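Sulfide-quinone reductase (Aquifex aeolicus, PDB 3HYW) oxidises hydrogen sulfide with the help of FAD and passes the electrons to a membrane quinone, building up polysulfur at its active site. Local coordinates at residues A[352-357]-A[372-377]; A[44-49]-A[160-165]; A[197-202]-A[368-373]; A[39-44]-A[384-389]. All coordinates share one frame; numbering follows the deposited sequence.

Interaction 1 (A[352-357]-A[372-377]); sequences GEDAGF and TKMGKW. With LMT (dodecyl-beta-D-maltoside), chain I; SO4 (sulfate ion), chain O.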
# COMPACT_ATOMS: atom_id res chain seq x y z
N GLY A 352 14.61 -16.26 -9.14
CA GLY A 352 14.82 -17.69 -9.03
C GLY A 352 14.01 -18.45 -10.07
O GLY A 352 14.54 -18.88 -11.09
N GLU A 353 12.72 -18.60 -9.79
CA GLU A 353 11.78 -19.30 -10.66
C GLU A 353 10.78 -18.33 -11.29
O GLU A 353 10.07 -18.66 -12.23
CB GLU A 353 11.03 -20.35 -9.85
CG GLU A 353 10.54 -21.55 -10.66
CD GLU A 353 9.40 -22.28 -9.99
OE1 GLU A 353 9.22 -22.12 -8.75
OE2 GLU A 353 8.67 -23.02 -10.70
N ASP A 354 10.72 -17.12 -10.72
CA ASP A 354 9.95 -16.04 -11.32
C ASP A 354 10.80 -14.78 -11.31
O ASP A 354 11.94 -14.82 -10.86
CB ASP A 354 8.58 -15.83 -10.64
CG ASP A 354 8.67 -15.66 -9.11
OD1 ASP A 354 9.77 -15.43 -8.55
OD2 ASP A 354 7.61 -15.76 -8.47
N ALA A 355 10.26 -13.69 -11.83
CA ALA A 355 11.06 -12.49 -12.03
C ALA A 355 10.20 -11.25 -12.13
O ALA A 355 9.02 -11.33 -12.49
CB ALA A 355 11.94 -12.63 -13.27
N GLY A 356 10.79 -10.10 -11.81
CA GLY A 356 10.14 -8.82 -11.96
C GLY A 356 10.52 -8.21 -13.29
O GLY A 356 11.70 -8.17 -13.63
N PHE A 357 9.52 -7.77 -14.04
CA PHE A 357 9.75 -7.09 -15.30
C PHE A 357 9.48 -5.61 -15.10
O PHE A 357 8.39 -5.22 -14.70
CB PHE A 357 8.86 -7.65 -16.41
CG PHE A 357 9.04 -6.98 -17.74
CD1 PHE A 357 9.99 -7.45 -18.65
CD2 PHE A 357 8.25 -5.88 -18.10
CE1 PHE A 357 10.15 -6.83 -19.89
CE2 PHE A 357 8.42 -5.26 -19.33
CZ PHE A 357 9.37 -5.73 -20.23
N THR A 372 5.32 -2.47 -15.23
CA THR A 372 5.78 -3.20 -14.05
C THR A 372 4.97 -4.47 -13.90
O THR A 372 3.76 -4.43 -13.64
CB THR A 372 5.67 -2.38 -12.76
OG1 THR A 372 4.32 -1.95 -12.58
CG2 THR A 372 6.56 -1.20 -12.83
N LYS A 373 5.64 -5.60 -14.10
CA LYS A 373 4.98 -6.90 -14.12
C LYS A 373 5.85 -7.92 -13.42
O LYS A 373 7.05 -7.71 -13.22
CB LYS A 373 4.69 -7.33 -15.56
CG LYS A 373 3.51 -6.60 -16.18
CD LYS A 373 3.21 -7.06 -17.59
CE LYS A 373 1.93 -6.40 -18.10
NZ LYS A 373 1.62 -6.78 -19.51
N MET A 374 5.24 -9.03 -13.04
CA MET A 374 5.94 -10.09 -12.36
C MET A 374 5.29 -11.42 -12.72
O MET A 374 4.06 -11.50 -12.83
CB MET A 374 5.89 -9.86 -10.85
CG MET A 374 6.73 -10.83 -10.06
SD MET A 374 6.16 -10.89 -8.37
CE MET A 374 6.40 -12.64 -8.05
N GLY A 375 6.11 -12.44 -12.92
CA GLY A 375 5.62 -13.77 -13.28
C GLY A 375 6.77 -14.70 -13.62
O GLY A 375 7.92 -14.27 -13.75
N LYS A 376 6.45 -15.98 -13.75
CA LYS A 376 7.42 -17.00 -14.16
C LYS A 376 7.99 -16.69 -15.53
O LYS A 376 9.19 -16.87 -15.77
CB LYS A 376 6.77 -18.39 -14.16
CG LYS A 376 6.63 -19.00 -12.79
CD LYS A 376 5.92 -20.34 -12.87
CE LYS A 376 5.96 -21.07 -11.53
NZ LYS A 376 5.40 -20.23 -10.43
N TRP A 377 7.13 -16.21 -16.43
CA TRP A 377 7.51 -15.89 -17.81
C TRP A 377 8.75 -14.99 -17.90
O TRP A 377 9.59 -15.17 -18.78
CB TRP A 377 6.34 -15.25 -18.57
CG TRP A 377 5.94 -13.89 -18.04
CD1 TRP A 377 5.03 -13.64 -17.05
CD2 TRP A 377 6.44 -12.61 -18.46
NE1 TRP A 377 4.94 -12.28 -16.83
CE2 TRP A 377 5.79 -11.63 -17.68
CE3 TRP A 377 7.38 -12.20 -19.42
CZ2 TRP A 377 6.04 -10.26 -17.83
CZ3 TRP A 377 7.64 -10.84 -19.56
CH2 TRP A 377 6.97 -9.89 -18.77
C1B LMT I . 1.59 -13.62 -17.99
C2B LMT I . 1.58 -15.11 -18.36
C3B LMT I . 0.17 -15.68 -18.46
C4B LMT I . -0.61 -15.36 -17.18
C5B LMT I . -0.62 -13.84 -16.96
C6B LMT I . -1.40 -13.43 -15.72
O1B LMT I . 1.24 -12.80 -19.11
O2B LMT I . 2.28 -15.33 -19.60
O3B LMT I . 0.21 -17.09 -18.66
O4' LMT I . -1.94 -15.88 -17.29
O5B LMT I . 0.73 -13.36 -16.86
O6B LMT I . -0.70 -13.84 -14.53
C1' LMT I . 3.38 -9.69 -21.05
C2' LMT I . 3.97 -11.10 -21.09
C3' LMT I . 2.92 -12.15 -20.75
C4' LMT I . 2.24 -11.83 -19.42
C5' LMT I . 1.66 -10.42 -19.50
C6' LMT I . 0.97 -10.01 -18.20
O1' LMT I . 4.45 -8.75 -21.17
O2' LMT I . 4.51 -11.36 -22.39
O3' LMT I . 3.55 -13.44 -20.69
O5' LMT I . 2.70 -9.48 -19.80
O6' LMT I . -0.36 -9.55 -18.49
C1 LMT I . 4.08 -7.52 -21.79
C2 LMT I . 4.90 -7.30 -23.06
C3 LMT I . 6.40 -7.25 -22.78
C4 LMT I . 7.17 -6.87 -24.04
C5 LMT I . 8.52 -7.57 -24.11
C6 LMT I . 9.36 -7.03 -25.26
C7 LMT I . 10.52 -7.96 -25.59
C8 LMT I . 10.32 -8.65 -26.93
C9 LMT I . 9.71 -10.04 -26.75
C10 LMT I . 9.27 -10.63 -28.09
C11 LMT I . 10.12 -11.83 -28.46
C12 LMT I . 9.29 -12.86 -29.21
S SO4 O . 3.00 -16.29 -14.82
O1 SO4 O . 3.99 -16.66 -15.84
O2 SO4 O . 3.53 -16.57 -13.49
O3 SO4 O . 2.69 -14.87 -14.93
O4 SO4 O . 1.78 -17.07 -15.03
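Ala355 to Phe357 and Thr372 to Gly375 run antiparallel, their short axes at 158°, and two hydrogen-bonded pairs, Ala355 with Gly375 and Phe357 with Lys373, enclose the non-hydrogen-bonded pair Gly356 and Met374. Phe357 N bonds Lys373 O at 2.6 Å, and Lys373 N bonds Phe357 O at 2.8 Å. On the face shared by Phe357 and Lys373, Trp377 reaches back from helix 376-395. Its CG stands between the backbone N and the carbonyl carbon (chi1 66°), and from there the far corner of the indole, CH2, comes 3.7 Å from Phe357 CG, the planes oblique at 43°. One face of the indole carries a dodecyl maltoside sugar, with LMT C2' over its centre, while Lys373 NZ bonds LMT O5' at 2.9 Å. With the indole cut back to an alanine, the Phe357 ring would probably lose its cover on this side and the sugar its platform. At the other end Glu353 and Lys376 lie side by side, OE2 and NZ 4.3 Å apart, too far for a salt bridge. The amides of Lys376 and Trp377 both bond a sulfate, probably from the crystallisation liquor, Lys376 N to SO4 O2 at 3.0 Å. Near the start of helix 376-395 the helix dipole would probably favour such an anion, and the neighbouring indole face and lysine are consistent with the binding of a sugar headgroup.

Interaction 2 (A[44-49]-A[160-165]); sequences AFPHLA and AYEFAL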
# COMPACT_ATOMS: atom_id res chain seq x y z
N ALA A 44 24.39 -12.15 -15.65
CA ALA A 44 24.39 -13.52 -15.13
C ALA A 44 25.33 -13.69 -13.94
O ALA A 44 25.50 -14.80 -13.43
CB ALA A 44 24.72 -14.55 -16.24
N PHE A 45 25.95 -12.60 -13.50
CA PHE A 45 26.86 -12.64 -12.35
C PHE A 45 26.16 -13.01 -11.02
O PHE A 45 26.73 -13.75 -10.22
CB PHE A 45 27.68 -11.34 -12.20
CG PHE A 45 28.73 -11.14 -13.27
CD1 PHE A 45 28.96 -12.09 -14.27
CD2 PHE A 45 29.53 -9.99 -13.26
CE1 PHE A 45 29.93 -11.89 -15.25
CE2 PHE A 45 30.51 -9.79 -14.23
CZ PHE A 45 30.71 -10.73 -15.23
N PRO A 46 24.93 -12.49 -10.78
CA PRO A 46 24.21 -12.98 -9.60
C PRO A 46 23.96 -14.50 -9.62
O PRO A 46 24.02 -15.15 -8.58
CB PRO A 46 22.87 -12.22 -9.65
CG PRO A 46 23.17 -10.97 -10.46
CD PRO A 46 24.17 -11.44 -11.49
N HIS A 47 23.69 -15.03 -10.81
CA HIS A 47 23.50 -16.47 -10.99
C HIS A 47 24.82 -17.21 -10.80
O HIS A 47 24.84 -18.30 -10.24
CB HIS A 47 22.92 -16.76 -12.38
CG HIS A 47 21.73 -15.93 -12.73
ND1 HIS A 47 21.81 -14.58 -12.98
CD2 HIS A 47 20.43 -16.26 -12.87
CE1 HIS A 47 20.61 -14.11 -13.25
NE2 HIS A 47 19.75 -15.11 -13.20
N LEU A 48 25.92 -16.62 -11.28
CA LEU A 48 27.26 -17.20 -11.04
C LEU A 48 27.54 -17.27 -9.54
O LEU A 48 28.07 -18.27 -9.05
CB LEU A 48 28.35 -16.39 -11.75
CG LEU A 48 29.79 -16.94 -11.71
CD1 LEU A 48 29.94 -18.24 -12.54
CD2 LEU A 48 30.80 -15.91 -12.19
N ALA A 49 27.19 -16.21 -8.82
CA ALA A 49 27.36 -16.16 -7.37
C ALA A 49 26.51 -17.22 -6.66
O ALA A 49 26.89 -17.72 -5.60
CB ALA A 49 27.03 -14.78 -6.84
N ALA A 160 21.15 -6.48 -6.16
CA ALA A 160 20.96 -6.75 -4.74
C ALA A 160 19.59 -7.38 -4.48
O ALA A 160 19.49 -8.34 -3.73
CB ALA A 160 21.13 -5.48 -3.91
N TYR A 161 18.55 -6.84 -5.11
CA TYR A 161 17.21 -7.42 -5.05
C TYR A 161 17.17 -8.83 -5.64
O TYR A 161 16.56 -9.73 -5.05
CB TYR A 161 16.21 -6.52 -5.79
CG TYR A 161 15.91 -5.26 -5.05
CD1 TYR A 161 14.96 -5.24 -4.03
CD2 TYR A 161 16.58 -4.07 -5.34
CE1 TYR A 161 14.68 -4.08 -3.33
CE2 TYR A 161 16.31 -2.91 -4.64
CZ TYR A 161 15.36 -2.93 -3.64
OH TYR A 161 15.06 -1.79 -2.94
N GLU A 162 17.81 -9.00 -6.79
CA GLU A 162 17.90 -10.31 -7.44
C GLU A 162 18.55 -11.33 -6.53
O GLU A 162 18.00 -12.41 -6.32
CB GLU A 162 18.72 -10.24 -8.73
CG GLU A 162 18.00 -9.71 -9.93
CD GLU A 162 18.82 -9.89 -11.20
OE1 GLU A 162 19.97 -9.38 -11.23
OE2 GLU A 162 18.34 -10.56 -12.14
N PHE A 163 19.72 -10.98 -6.00
CA PHE A 163 20.50 -11.89 -5.16
C PHE A 163 19.75 -12.28 -3.88
O PHE A 163 19.78 -13.44 -3.47
CB PHE A 163 21.87 -11.27 -4.81
CG PHE A 163 22.78 -12.20 -4.04
CD1 PHE A 163 22.83 -12.15 -2.64
CD2 PHE A 163 23.57 -13.13 -4.71
CE1 PHE A 163 23.66 -13.02 -1.93
CE2 PHE A 163 24.40 -14.01 -4.00
CZ PHE A 163 24.45 -13.95 -2.61
N ALA A 164 19.09 -11.31 -3.26
CA ALA A 164 18.31 -11.58 -2.06
C ALA A 164 17.19 -12.59 -2.33
O ALA A 164 16.99 -13.54 -1.56
CB ALA A 164 17.76 -10.29 -1.50
N LEU A 165 16.47 -12.40 -3.44
CA LEU A 165 15.34 -13.27 -3.75
C LEU A 165 15.78 -14.64 -4.28
O LEU A 165 15.12 -15.65 -4.01
CB LEU A 165 14.36 -12.56 -4.68
CG LEU A 165 13.62 -11.46 -3.92
CD1 LEU A 165 12.99 -10.45 -4.84
CD2 LEU A 165 12.58 -12.05 -2.97
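Glu162 OE2 is gripped twice, by a salt bridge from Lys382 NZ and a hydrogen bond from the backbone N of Asp350, and this fixes the carboxylate that faces helix 45-50. The other oxygen, OE1, lies against the Pro46 ring, 3.7 Å from CG. Glu162 gets there from helix 158-173 with CG anti to its carbonyl carbon (chi1 -79°) and the chain extended beyond, which carries the carboxylate over to the proline ring. His47 approaches the same carboxylate more loosely, its CE1 4.4 Å from Glu162 OE2; its NE2 is bonded instead to Asp350 OD2, so Asp350 serves both helices. The next residue after Glu162, Phe163, supplies the apolar half of the contact. Its CE2 comes 3.9 Å from Ala49 CB, while Pro46 O lies near the plane of the ring, at its edge. Helix 126-141 and strand 247-255 also pack on the Phe163 ring. The two short axes are 9.8 Å apart and inclined at 31°, and small residues, Pro46 and Ala49, face the longer Glu162 and Phe163. Lys382 binds FAD and Pro46 lies about 4 Å from the cofactor (nearest atoms), so Glu162 belongs to the second shell that holds Lys382 in the flavin site of a pyridine nucleotide-disulphide oxidoreductase fold.

Interaction 3 (A[197-202]-A[368-373]); sequences GGIGAS and ERVITK. With LMT (dodecyl-beta-D-maltoside), chain I.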
# COMPACT_ATOMS: atom_id res chain seq x y z
N GLY A 197 13.76 6.85 -8.84
CA GLY A 197 12.50 7.34 -8.27
C GLY A 197 11.35 6.38 -8.50
O GLY A 197 10.19 6.79 -8.62
N GLY A 198 11.66 5.09 -8.57
CA GLY A 198 10.65 4.06 -8.79
C GLY A 198 10.28 3.90 -10.25
O GLY A 198 10.51 4.80 -11.08
N ILE A 199 9.71 2.74 -10.57
CA ILE A 199 9.18 2.46 -11.90
C ILE A 199 7.76 1.97 -11.69
O ILE A 199 7.53 0.86 -11.21
CB ILE A 199 10.03 1.40 -12.65
CG1 ILE A 199 11.45 1.93 -12.91
CG2 ILE A 199 9.38 1.04 -13.98
CD1 ILE A 199 12.50 0.85 -13.14
N GLY A 200 6.80 2.82 -12.05
CA GLY A 200 5.39 2.56 -11.74
C GLY A 200 5.25 2.26 -10.26
O GLY A 200 5.86 2.93 -9.43
N ALA A 201 4.48 1.23 -9.94
CA ALA A 201 4.30 0.80 -8.56
C ALA A 201 5.36 -0.22 -8.10
O ALA A 201 5.03 -1.21 -7.44
CB ALA A 201 2.88 0.25 -8.36
N SER A 202 6.63 0.04 -8.42
CA SER A 202 7.73 -0.85 -8.02
C SER A 202 7.93 -0.93 -6.50
O SER A 202 8.33 -1.98 -5.98
CB SER A 202 9.05 -0.43 -8.69
OG SER A 202 9.38 0.91 -8.39
N GLU A 368 7.39 8.72 -20.83
CA GLU A 368 6.26 8.48 -21.72
C GLU A 368 5.45 7.29 -21.20
O GLU A 368 4.22 7.32 -21.21
CB GLU A 368 6.74 8.24 -23.16
CG GLU A 368 5.70 8.55 -24.25
CD GLU A 368 5.53 10.05 -24.54
OE1 GLU A 368 6.32 10.88 -24.03
OE2 GLU A 368 4.59 10.40 -25.28
N ARG A 369 6.14 6.25 -20.73
CA ARG A 369 5.46 5.09 -20.14
C ARG A 369 6.35 4.21 -19.29
O ARG A 369 7.59 4.27 -19.37
CB ARG A 369 4.75 4.24 -21.21
CG ARG A 369 5.68 3.49 -22.16
CD ARG A 369 4.88 2.63 -23.16
NE ARG A 369 3.84 3.41 -23.84
CZ ARG A 369 4.05 4.23 -24.87
NH1 ARG A 369 5.28 4.39 -25.38
NH2 ARG A 369 3.03 4.89 -25.40
N VAL A 370 5.70 3.41 -18.45
CA VAL A 370 6.37 2.36 -17.69
C VAL A 370 5.54 1.08 -17.77
O VAL A 370 4.34 1.12 -18.03
CB VAL A 370 6.59 2.73 -16.19
CG1 VAL A 370 7.51 3.93 -16.04
CG2 VAL A 370 5.25 2.96 -15.47
N ILE A 371 6.20 -0.06 -17.57
CA ILE A 371 5.52 -1.34 -17.36
C ILE A 371 6.15 -2.03 -16.17
O ILE A 371 7.37 -2.13 -16.09
CB ILE A 371 5.59 -2.27 -18.61
CG1 ILE A 371 4.94 -1.60 -19.83
CG2 ILE A 371 4.90 -3.62 -18.31
CD1 ILE A 371 5.13 -2.33 -21.14
N THR A 372 5.32 -2.47 -15.23
CA THR A 372 5.78 -3.20 -14.05
C THR A 372 4.97 -4.47 -13.90
O THR A 372 3.76 -4.43 -13.64
CB THR A 372 5.67 -2.38 -12.76
OG1 THR A 372 4.32 -1.95 -12.58
CG2 THR A 372 6.56 -1.20 -12.83
N LYS A 373 5.64 -5.60 -14.10
CA LYS A 373 4.98 -6.90 -14.12
C LYS A 373 5.85 -7.92 -13.42
O LYS A 373 7.05 -7.71 -13.22
CB LYS A 373 4.69 -7.33 -15.56
CG LYS A 373 3.51 -6.60 -16.18
CD LYS A 373 3.21 -7.06 -17.59
CE LYS A 373 1.93 -6.40 -18.10
NZ LYS A 373 1.62 -6.78 -19.51
C1B LMT I . 1.59 -13.62 -17.99
C2B LMT I . 1.58 -15.11 -18.36
C3B LMT I . 0.17 -15.68 -18.46
C4B LMT I . -0.61 -15.36 -17.18
C5B LMT I . -0.62 -13.84 -16.96
C6B LMT I . -1.40 -13.43 -15.72
O1B LMT I . 1.24 -12.80 -19.11
O2B LMT I . 2.28 -15.33 -19.60
O3B LMT I . 0.21 -17.09 -18.66
O4' LMT I . -1.94 -15.88 -17.29
O5B LMT I . 0.73 -13.36 -16.86
O6B LMT I . -0.70 -13.84 -14.53
C1' LMT I . 3.38 -9.69 -21.05
C2' LMT I . 3.97 -11.10 -21.09
C3' LMT I . 2.92 -12.15 -20.75
C4' LMT I . 2.24 -11.83 -19.42
C5' LMT I . 1.66 -10.42 -19.50
C6' LMT I . 0.97 -10.01 -18.20
O1' LMT I . 4.45 -8.75 -21.17
O2' LMT I . 4.51 -11.36 -22.39
O3' LMT I . 3.55 -13.44 -20.69
O5' LMT I . 2.70 -9.48 -19.80
O6' LMT I . -0.36 -9.55 -18.49
C1 LMT I . 4.08 -7.52 -21.79
C2 LMT I . 4.90 -7.30 -23.06
C3 LMT I . 6.40 -7.25 -22.78
C4 LMT I . 7.17 -6.87 -24.04
C5 LMT I . 8.52 -7.57 -24.11
C6 LMT I . 9.36 -7.03 -25.26
C7 LMT I . 10.52 -7.96 -25.59
C8 LMT I . 10.32 -8.65 -26.93
C9 LMT I . 9.71 -10.04 -26.75
C10 LMT I . 9.27 -10.63 -28.09
C11 LMT I . 10.12 -11.83 -28.46
C12 LMT I . 9.29 -12.86 -29.21
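Ile199 lays its CG2 methyl against strand 369-375, 3.9 Å from Val370 CB. Thr372 CG2 lies nearby, but its place is doubtful, because in the model it comes too close to Ile199 O. Beside Ile199, Gly200 brings bare backbone against the strand: its CA is 3.8 Å from Val370 CG2. A CB at this position would point at the strand and come tight against that methyl, and the positive phi of Gly200 (52°) favours glycine as well. Val370 offers CG2 to the loop because that methyl stands between its backbone N and carbonyl carbon, with CG1 turned anti to the carbonyl carbon (chi1 -63°). What positions the loop is Ser202, the first residue of helix 202-212. Its OG accepts a straight bond from Ile199 N at 2.9 Å and is hydrogen-bonded to Gly192 O, tying the turn to an earlier part of the same loop. Ala201, the N-cap residue, is the centre of an inverse gamma turn. Further out, Phe358 of strand 355-361 touches Ile199, Ser202 and Thr372, Phe194 of the octathiocane pocket touches Ile199 and Ser202, and Arg367 NH2 bonds Gly198 O. Glu212 of a neighbouring subunit packs on Val370, and Asp208 of that subunit on Ala201. Here a glycine-rich loop leading into a helix is laid across one face of an antiparallel beta hairpin, next to a subunit boundary of the homotrimer.

Interaction 4 (A[39-44]-A[384-389]); sequences FGFTPA and AFEKYF. With FAD (flavin-adenine dinucleotide), chain G.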
# COMPACT_ATOMS: atom_id res chain seq x y z
N PHE A 39 34.84 -11.26 -22.64
CA PHE A 39 33.61 -10.52 -22.36
C PHE A 39 32.84 -11.29 -21.29
O PHE A 39 32.58 -12.48 -21.44
CB PHE A 39 32.73 -10.36 -23.61
CG PHE A 39 31.30 -9.95 -23.30
CD1 PHE A 39 30.97 -8.61 -23.15
CD2 PHE A 39 30.30 -10.91 -23.12
CE1 PHE A 39 29.67 -8.22 -22.85
CE2 PHE A 39 28.99 -10.53 -22.80
CZ PHE A 39 28.68 -9.19 -22.67
N GLY A 40 32.46 -10.61 -20.21
CA GLY A 40 31.66 -11.23 -19.16
C GLY A 40 30.22 -10.76 -19.24
O GLY A 40 29.97 -9.56 -19.26
N PHE A 41 29.28 -11.69 -19.30
CA PHE A 41 27.87 -11.32 -19.30
C PHE A 41 27.42 -10.97 -17.89
O PHE A 41 26.97 -11.82 -17.10
CB PHE A 41 26.98 -12.40 -19.92
CG PHE A 41 25.54 -11.97 -20.11
CD1 PHE A 41 25.21 -11.00 -21.06
CD2 PHE A 41 24.53 -12.50 -19.32
CE1 PHE A 41 23.89 -10.60 -21.23
CE2 PHE A 41 23.21 -12.10 -19.48
CZ PHE A 41 22.89 -11.15 -20.44
N THR A 42 27.57 -9.68 -17.58
CA THR A 42 27.32 -9.13 -16.24
C THR A 42 25.96 -9.52 -15.63
O THR A 42 25.90 -9.87 -14.44
CB THR A 42 27.52 -7.59 -16.22
OG1 THR A 42 28.67 -7.22 -17.01
CG2 THR A 42 27.77 -7.13 -14.82
N PRO A 43 24.86 -9.45 -16.41
CA PRO A 43 23.55 -9.85 -15.85
C PRO A 43 23.42 -11.29 -15.34
O PRO A 43 22.43 -11.61 -14.67
CB PRO A 43 22.59 -9.62 -17.02
CG PRO A 43 23.23 -8.55 -17.81
CD PRO A 43 24.69 -8.93 -17.78
N ALA A 44 24.39 -12.15 -15.65
CA ALA A 44 24.39 -13.52 -15.13
C ALA A 44 25.33 -13.69 -13.94
O ALA A 44 25.50 -14.80 -13.43
CB ALA A 44 24.72 -14.55 -16.24
N ALA A 384 16.56 -16.62 -21.64
CA ALA A 384 16.58 -16.54 -23.11
C ALA A 384 17.43 -15.37 -23.59
O ALA A 384 18.24 -15.53 -24.50
CB ALA A 384 15.16 -16.47 -23.67
N PHE A 385 17.28 -14.21 -22.95
CA PHE A 385 18.06 -13.03 -23.31
C PHE A 385 19.58 -13.23 -23.11
O PHE A 385 20.38 -12.77 -23.93
CB PHE A 385 17.60 -11.77 -22.57
CG PHE A 385 18.34 -10.54 -23.00
CD1 PHE A 385 18.11 -9.97 -24.25
CD2 PHE A 385 19.33 -9.99 -22.19
CE1 PHE A 385 18.82 -8.86 -24.67
CE2 PHE A 385 20.04 -8.87 -22.60
CZ PHE A 385 19.79 -8.31 -23.84
N GLU A 386 19.94 -13.90 -22.03
CA GLU A 386 21.33 -14.29 -21.75
C GLU A 386 21.93 -15.06 -22.93
O GLU A 386 22.98 -14.68 -23.45
CB GLU A 386 21.37 -15.12 -20.47
CG GLU A 386 22.74 -15.61 -20.07
CD GLU A 386 22.69 -16.54 -18.88
OE1 GLU A 386 22.00 -16.21 -17.89
OE2 GLU A 386 23.33 -17.61 -18.95
N LYS A 387 21.24 -16.11 -23.38
CA LYS A 387 21.70 -16.92 -24.52
C LYS A 387 21.81 -16.06 -25.78
O LYS A 387 22.80 -16.15 -26.52
CB LYS A 387 20.76 -18.11 -24.76
CG LYS A 387 20.55 -19.01 -23.53
CD LYS A 387 21.87 -19.63 -23.09
CE LYS A 387 21.74 -20.39 -21.77
NZ LYS A 387 23.06 -20.97 -21.37
N TYR A 388 20.80 -15.22 -26.01
CA TYR A 388 20.75 -14.32 -27.16
C TYR A 388 21.88 -13.29 -27.18
O TYR A 388 22.52 -13.10 -28.22
CB TYR A 388 19.38 -13.63 -27.24
CG TYR A 388 19.27 -12.54 -28.30
CD1 TYR A 388 19.40 -12.83 -29.66
CD2 TYR A 388 19.03 -11.21 -27.94
CE1 TYR A 388 19.30 -11.84 -30.63
CE2 TYR A 388 18.92 -10.20 -28.91
CZ TYR A 388 19.05 -10.52 -30.25
OH TYR A 388 18.95 -9.54 -31.22
N PHE A 389 22.15 -12.63 -26.05
CA PHE A 389 23.21 -11.64 -26.02
C PHE A 389 24.60 -12.25 -26.25
O PHE A 389 25.40 -11.71 -27.00
CB PHE A 389 23.21 -10.80 -24.73
CG PHE A 389 23.94 -9.49 -24.88
CD1 PHE A 389 25.30 -9.39 -24.57
CD2 PHE A 389 23.29 -8.37 -25.37
CE1 PHE A 389 25.98 -8.19 -24.72
CE2 PHE A 389 23.96 -7.16 -25.54
CZ PHE A 389 25.32 -7.07 -25.21
PA FAD G . 31.46 -3.68 -18.23
O1A FAD G . 30.51 -4.52 -19.04
O2A FAD G . 31.72 -4.04 -16.80
O5B FAD G . 32.83 -3.66 -19.05
C5B FAD G . 33.95 -2.86 -18.71
C4B FAD G . 35.16 -3.47 -19.41
O4B FAD G . 36.27 -2.58 -19.32
C3B FAD G . 35.59 -4.75 -18.72
O3B FAD G . 35.95 -5.71 -19.73
C2B FAD G . 36.81 -4.34 -17.92
O2B FAD G . 37.71 -5.43 -17.71
C1B FAD G . 37.41 -3.27 -18.81
N9A FAD G . 38.30 -2.30 -18.12
C8A FAD G . 38.13 -1.74 -16.90
N7A FAD G . 39.16 -0.89 -16.65
C5A FAD G . 39.98 -0.93 -17.73
C6A FAD G . 41.17 -0.29 -18.06
N6A FAD G . 41.74 0.58 -17.19
N1A FAD G . 41.76 -0.54 -19.26
C2A FAD G . 41.21 -1.40 -20.13
N3A FAD G . 40.06 -2.03 -19.84
C4A FAD G . 39.43 -1.81 -18.65
N1 FAD G . 21.92 -4.35 -16.58
C2 FAD G . 20.76 -4.81 -17.14
O2 FAD G . 20.22 -4.16 -18.06
N3 FAD G . 20.18 -5.96 -16.72
C4 FAD G . 20.75 -6.68 -15.74
O4 FAD G . 20.17 -7.83 -15.29
C4X FAD G . 21.93 -6.23 -15.15
N5 FAD G . 22.49 -6.96 -14.16
C5X FAD G . 23.64 -6.55 -13.58
C6 FAD G . 24.20 -7.33 -12.56
C7 FAD G . 25.38 -6.93 -11.94
C7M FAD G . 25.96 -7.80 -10.84
C8 FAD G . 25.99 -5.74 -12.35
C8M FAD G . 27.28 -5.24 -11.71
C9 FAD G . 25.42 -4.97 -13.36
C9A FAD G . 24.24 -5.37 -14.00
N10 FAD G . 23.68 -4.63 -15.01
C10 FAD G . 22.52 -5.05 -15.58
C1' FAD G . 24.28 -3.34 -15.40
C2' FAD G . 25.08 -3.22 -16.68
O2' FAD G . 24.35 -3.77 -17.78
C3' FAD G . 26.45 -3.86 -16.48
O3' FAD G . 27.13 -3.21 -15.38
C4' FAD G . 27.30 -3.76 -17.74
O4' FAD G . 28.37 -4.71 -17.64
C5' FAD G . 27.87 -2.35 -17.91
O5' FAD G . 28.58 -2.26 -19.14
P FAD G . 29.96 -1.44 -19.28
O1P FAD G . 30.45 -1.62 -20.69
O2P FAD G . 29.80 -0.04 -18.73
O3P FAD G . 30.97 -2.16 -18.25
O HOH W 1 21.03 -13.42 -16.99
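Phe41 packs its ring against helix 376-395, where three residues meet it. CE1 touches Phe389 CB at 3.6 Å, CE2 comes equally near Glu386 CG, and CZ lies 4.1 Å from Phe385 CD2, which sits near the plane of the Phe41 ring. The Phe41 and Phe389 planes are inclined at 38°, neither stacked nor edge-to-face. With CG anti to the backbone N (chi1 -159°), Phe389 extends past Phe41 to Phe39, whose CZ lies near the plane of the Phe389 ring, 3.5 Å from Phe389 CE1. Phe39, Phe41 and Phe389 thus form an aromatic cluster behind the FAD-binding turn of this two-dinucleotide-binding-domain type flavoprotein: Thr42 OG1 shares a 2.6 Å hydrogen bond with FAD O4', and Pro43 CD lies over the centre of one face of Phe41. A serine in place of Phe41 would probably open a gap between this turn and the helix and leave Pro43 without its aromatic support. Glu386 runs obliquely past Phe41, its carboxylate plane turned 45° from the ring. Its OE1 meets Ala44 CB, forms a salt bridge with Arg53 and accepts a water's hydrogen bond at 3.1 Å; the same water bonds weakly to Pro43 O. Phe385 also touches the bound decylubiquinone.

From the N terminus, the chain first passes through 39-44, the opening side of interaction 4, and runs straight on into helix 45-50 of interaction 2, the two sharing Ala44. Interaction 2 closes early, at helix 158-173, after a loop of 110 residues. The chain then opens interaction 3 at 197-202 and, much later, interaction 1 at 352-357. Their closing segments overlap at Thr372 and Lys373, interaction 1 running on to 377, so neither loop encloses the other. Helix 376-395 closes interaction 4, whose loop holds the other three. Interaction 4 ties the FAD-binding turn to helix 376-395, interaction 2 joins helices 45-50 and 158-173, and interactions 1 and 3 brace the 355-361/369-375 hairpin.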